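Local atomic coordinates of UDP-glucose 6-dehydrogenase (Pyrobaculum islandicum, PDB entry 3VTF), a protein that probably oxidises UDP-glucose to UDP-glucuronate in two steps, reducing two molecules of NAD(+) for each molecule of product. Residues A[317-325]-A[354-365]. Numbering follows the deposited sequence.
Sequences PRYAVQLLE and RGVEVARLLLER
A water molecule accepts two hydrogen bonds where segment 317-325 of helix 304-328 meets the end of helix 354-364: one from NH2 of Arg365, just past that helix, modelled unusually short at 2.5 Å, and a longer one from Gln322 NE2 at 3.3 Å. It lies in the guanidinium plane of Arg365, and so does the carboxylate carbon of Glu325, whose OE1 makes a long salt bridge of 3.5 Å to Arg365 NH1. The carboxylate is turned 32° from the guanidinium plane and its two oxygens are about equally far from NH1, so the pairing looks more electrostatic than sharply directed. One face of the same guanidinium takes Val321, whose CG1 stands 3.6 Å from Arg365 NE. The extended chain of Glu325, with CG anti to the backbone N (chi1 -180°), carries its carboxylate across to the arginine, the two side chains crossing at about a right angle. With a leucine in place of Arg365, Glu325 would probably lose its cationic mate across the contact and the water one of its donors.

Beyond this polar end the contact is apolar and follows a helical repeat. Val321 divides its two branches: CG1 meets Arg365, CG2 rests 3.8 Å from Leu361 CB and also meets Val358 CG1, and Leu362 CD2 touches both. One turn earlier, Pro317 CB touches both Val358 CG2 and Leu361 CD1, and its CG lies 3.8 Å from Arg354 NH2. NH1 of Arg354 donates instead to Glu352 O, and the side chain adjoins Arg427, a residue of the UDP-glucose site.

Leu324 and Leu362 continue the apolar layer onto Val336 of strand 335-339. The segment axes approach to 9.5 Å and cross at -48°, a helix pair packed on the parallel sheet of the Rossmann-like UDP-binding domain.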
loop_
_atom_site.group_PDB
_atom_site.type_symbol
_atom_site.label_atom_id
_atom_site.label_comp_id
_atom_site.label_asym_id
_atom_site.label_seq_id
_atom_site.Cartn_x
_atom_site.Cartn_y
_atom_site.Cartn_z
ATOM N N PRO A 317 -4.256 20.526 -0.741
ATOM C CA PRO A 317 -4.964 21.726 -0.248
ATOM C C PRO A 317 -4.888 22.938 -1.228
ATOM O O PRO A 317 -5.853 23.710 -1.343
ATOM C CB PRO A 317 -4.206 22.102 1.037
ATOM C CG PRO A 317 -3.504 20.825 1.432
ATOM C CD PRO A 317 -3.174 20.108 0.185
ATOM N N ARG A 318 -3.764 23.084 -1.924
ATOM C CA ARG A 318 -3.637 24.114 -2.970
ATOM C C ARG A 318 -4.645 23.799 -4.068
ATOM O O ARG A 318 -5.304 24.708 -4.609
ATOM C CB ARG A 318 -2.201 24.132 -3.571
ATOM C CG ARG A 318 -1.140 24.766 -2.659
ATOM C CD ARG A 318 0.347 24.523 -3.031
ATOM N NE ARG A 318 0.601 24.267 -4.460
ATOM C CZ ARG A 318 1.321 23.228 -4.971
ATOM N NH1 ARG A 318 1.896 22.308 -4.182
ATOM N NH2 ARG A 318 1.498 23.099 -6.299
ATOM N N TYR A 319 -4.776 22.525 -4.450
ATOM C CA TYR A 319 -5.713 22.210 -5.507
ATOM C C TYR A 319 -7.164 22.531 -5.133
ATOM O O TYR A 319 -7.958 22.955 -6.008
ATOM C CB TYR A 319 -5.549 20.735 -5.932
ATOM C CG TYR A 319 -6.380 20.252 -7.063
ATOM C CD1 TYR A 319 -6.242 20.838 -8.358
ATOM C CD2 TYR A 319 -7.314 19.159 -6.901
ATOM C CE1 TYR A 319 -6.992 20.368 -9.429
ATOM C CE2 TYR A 319 -8.028 18.684 -7.995
ATOM C CZ TYR A 319 -7.897 19.305 -9.231
ATOM O OH TYR A 319 -8.663 18.824 -10.269
ATOM N N ALA A 320 -7.515 22.277 -3.863
ATOM C CA ALA A 320 -8.891 22.475 -3.381
ATOM C C ALA A 320 -9.213 23.997 -3.507
ATOM O O ALA A 320 -10.302 24.365 -3.935
ATOM C CB ALA A 320 -9.026 22.023 -1.874
ATOM N N VAL A 321 -8.264 24.843 -3.095
ATOM C CA VAL A 321 -8.440 26.278 -3.167
ATOM C C VAL A 321 -8.491 26.725 -4.671
ATOM O O VAL A 321 -9.337 27.531 -5.041
ATOM C CB VAL A 321 -7.302 26.985 -2.373
ATOM C CG1 VAL A 321 -7.201 28.558 -2.674
ATOM C CG2 VAL A 321 -7.471 26.659 -0.891
ATOM N N GLN A 322 -7.670 26.120 -5.546
ATOM C CA GLN A 322 -7.742 26.421 -6.957
ATOM C C GLN A 322 -9.114 26.090 -7.572
ATOM O O GLN A 322 -9.654 26.880 -8.421
ATOM C CB GLN A 322 -6.649 25.701 -7.752
ATOM C CG GLN A 322 -5.226 26.151 -7.414
ATOM C CD GLN A 322 -4.178 25.268 -8.090
ATOM O OE1 GLN A 322 -4.498 24.502 -9.019
ATOM N NE2 GLN A 322 -2.922 25.367 -7.625
ATOM N N LEU A 323 -9.698 24.958 -7.160
ATOM C CA LEU A 323 -11.043 24.610 -7.638
ATOM C C LEU A 323 -12.056 25.669 -7.200
ATOM O O LEU A 323 -12.908 26.073 -8.012
ATOM C CB LEU A 323 -11.490 23.235 -7.081
ATOM C CG LEU A 323 -10.720 22.015 -7.599
ATOM C CD1 LEU A 323 -11.046 20.784 -6.791
ATOM C CD2 LEU A 323 -11.022 21.837 -9.117
ATOM N N LEU A 324 -11.998 26.087 -5.923
ATOM C CA LEU A 324 -12.994 27.041 -5.423
ATOM C C LEU A 324 -12.872 28.386 -6.241
ATOM O O LEU A 324 -13.879 28.992 -6.695
ATOM C CB LEU A 324 -12.810 27.285 -3.899
ATOM C CG LEU A 324 -14.008 28.150 -3.385
ATOM C CD1 LEU A 324 -15.386 27.494 -3.614
ATOM C CD2 LEU A 324 -13.776 28.538 -1.954
ATOM N N GLU A 325 -11.631 28.845 -6.366
ATOM C CA GLU A 325 -11.253 30.046 -7.095
ATOM C C GLU A 325 -11.722 30.035 -8.563
ATOM O O GLU A 325 -12.332 30.990 -9.038
ATOM C CB GLU A 325 -9.740 30.186 -7.047
ATOM C CG GLU A 325 -9.169 31.401 -7.761
ATOM C CD GLU A 325 -7.666 31.436 -7.559
ATOM O OE1 GLU A 325 -7.152 32.191 -6.708
ATOM O OE2 GLU A 325 -6.997 30.601 -8.188
ATOM N N ARG A 354 -5.274 20.257 7.709
ATOM C CA ARG A 354 -5.522 20.737 6.312
ATOM C C ARG A 354 -6.578 21.888 6.248
ATOM O O ARG A 354 -6.530 22.760 5.356
ATOM C CB ARG A 354 -6.031 19.609 5.400
ATOM C CG ARG A 354 -5.301 18.322 5.501
ATOM C CD ARG A 354 -3.862 18.311 5.152
ATOM N NE ARG A 354 -2.954 18.955 6.126
ATOM C CZ ARG A 354 -1.822 19.537 5.704
ATOM N NH1 ARG A 354 -1.022 20.201 6.520
ATOM N NH2 ARG A 354 -1.507 19.467 4.417
ATOM N N GLY A 355 -7.538 21.849 7.163
ATOM C CA GLY A 355 -8.553 22.935 7.302
ATOM C C GLY A 355 -7.871 24.251 7.592
ATOM O O GLY A 355 -8.183 25.221 6.981
ATOM N N VAL A 356 -6.946 24.274 8.548
ATOM C CA VAL A 356 -6.139 25.525 8.884
ATOM C C VAL A 356 -5.353 25.956 7.662
ATOM O O VAL A 356 -5.340 27.171 7.304
ATOM C CB VAL A 356 -5.233 25.297 10.151
ATOM C CG1 VAL A 356 -4.304 26.469 10.401
ATOM C CG2 VAL A 356 -6.119 25.030 11.388
ATOM N N GLU A 357 -4.712 24.998 7.001
ATOM C CA GLU A 357 -3.899 25.281 5.794
ATOM C C GLU A 357 -4.773 25.884 4.711
ATOM O O GLU A 357 -4.347 26.844 4.036
ATOM C CB GLU A 357 -3.288 24.023 5.123
ATOM C CG GLU A 357 -1.860 23.717 5.496
ATOM C CD GLU A 357 -0.980 24.931 5.563
ATOM O OE1 GLU A 357 -0.604 25.454 4.482
ATOM O OE2 GLU A 357 -0.684 25.354 6.709
ATOM N N VAL A 358 -5.948 25.265 4.486
ATOM C CA VAL A 358 -6.908 25.830 3.498
ATOM C C VAL A 358 -7.349 27.271 3.910
ATOM O O VAL A 358 -7.379 28.143 3.053
ATOM C CB VAL A 358 -8.101 24.881 3.248
ATOM C CG1 VAL A 358 -9.207 25.618 2.503
ATOM C CG2 VAL A 358 -7.589 23.685 2.405
ATOM N N ALA A 359 -7.655 27.506 5.185
ATOM C CA ALA A 359 -8.028 28.871 5.666
ATOM C C ALA A 359 -6.900 29.854 5.305
ATOM O O ALA A 359 -7.148 30.906 4.688
ATOM C CB ALA A 359 -8.325 28.882 7.181
ATOM N N ARG A 360 -5.658 29.475 5.597
ATOM C CA ARG A 360 -4.509 30.347 5.252
ATOM C C ARG A 360 -4.389 30.603 3.781
ATOM O O ARG A 360 -4.246 31.768 3.321
ATOM C CB ARG A 360 -3.197 29.748 5.730
ATOM C CG ARG A 360 -3.020 29.716 7.232
ATOM C CD ARG A 360 -1.531 29.384 7.494
ATOM N NE ARG A 360 -1.278 29.054 8.904
ATOM C CZ ARG A 360 -1.095 27.810 9.368
ATOM N NH1 ARG A 360 -1.117 26.743 8.557
ATOM N NH2 ARG A 360 -0.914 27.612 10.652
ATOM N N LEU A 361 -4.499 29.547 2.985
ATOM C CA LEU A 361 -4.481 29.799 1.535
ATOM C C LEU A 361 -5.606 30.739 1.089
ATOM O O LEU A 361 -5.453 31.543 0.158
ATOM C CB LEU A 361 -4.556 28.479 0.681
ATOM C CG LEU A 361 -3.330 27.539 0.915
ATOM C CD1 LEU A 361 -3.612 26.063 0.474
ATOM C CD2 LEU A 361 -2.123 28.088 0.195
ATOM N N LEU A 362 -6.788 30.547 1.651
ATOM C CA LEU A 362 -7.901 31.425 1.279
ATOM C C LEU A 362 -7.557 32.887 1.669
ATOM O O LEU A 362 -7.821 33.815 0.897
ATOM C CB LEU A 362 -9.176 30.942 1.964
ATOM C CG LEU A 362 -9.747 29.582 1.403
ATOM C CD1 LEU A 362 -10.921 29.291 2.302
ATOM C CD2 LEU A 362 -10.159 29.697 -0.073
ATOM N N LEU A 363 -7.053 33.072 2.886
ATOM C CA LEU A 363 -6.659 34.395 3.400
ATOM C C LEU A 363 -5.659 35.068 2.521
ATOM O O LEU A 363 -5.894 36.178 2.086
ATOM C CB LEU A 363 -6.125 34.321 4.804
ATOM C CG LEU A 363 -7.153 34.071 5.881
ATOM C CD1 LEU A 363 -6.427 33.791 7.196
ATOM C CD2 LEU A 363 -8.198 35.183 6.001
ATOM N N GLU A 364 -4.589 34.378 2.211
ATOM C CA GLU A 364 -3.582 34.825 1.270
ATOM C C GLU A 364 -4.172 35.191 -0.112
ATOM O O GLU A 364 -3.583 35.936 -0.895
ATOM C CB GLU A 364 -2.528 33.707 1.252
ATOM C CG GLU A 364 -1.307 33.834 0.365
ATOM C CD GLU A 364 -0.368 32.621 0.533
ATOM O OE1 GLU A 364 -0.708 31.510 0.059
ATOM O OE2 GLU A 364 0.727 32.760 1.138
ATOM N N ARG A 365 -5.363 34.706 -0.438
ATOM C CA ARG A 365 -5.988 35.147 -1.688
ATOM C C ARG A 365 -7.073 36.231 -1.514
ATOM O O ARG A 365 -7.875 36.459 -2.425
ATOM C CB ARG A 365 -6.482 33.959 -2.550
ATOM C CG ARG A 365 -5.357 33.260 -3.322
ATOM C CD ARG A 365 -5.710 31.796 -3.523
ATOM N NE ARG A 365 -4.533 30.918 -3.411
ATOM C CZ ARG A 365 -4.126 30.050 -4.343
ATOM N NH1 ARG A 365 -4.797 29.878 -5.518
ATOM N NH2 ARG A 365 -3.036 29.328 -4.086
HETATM O O HOH W 1 -1.860 27.478 -5.341
#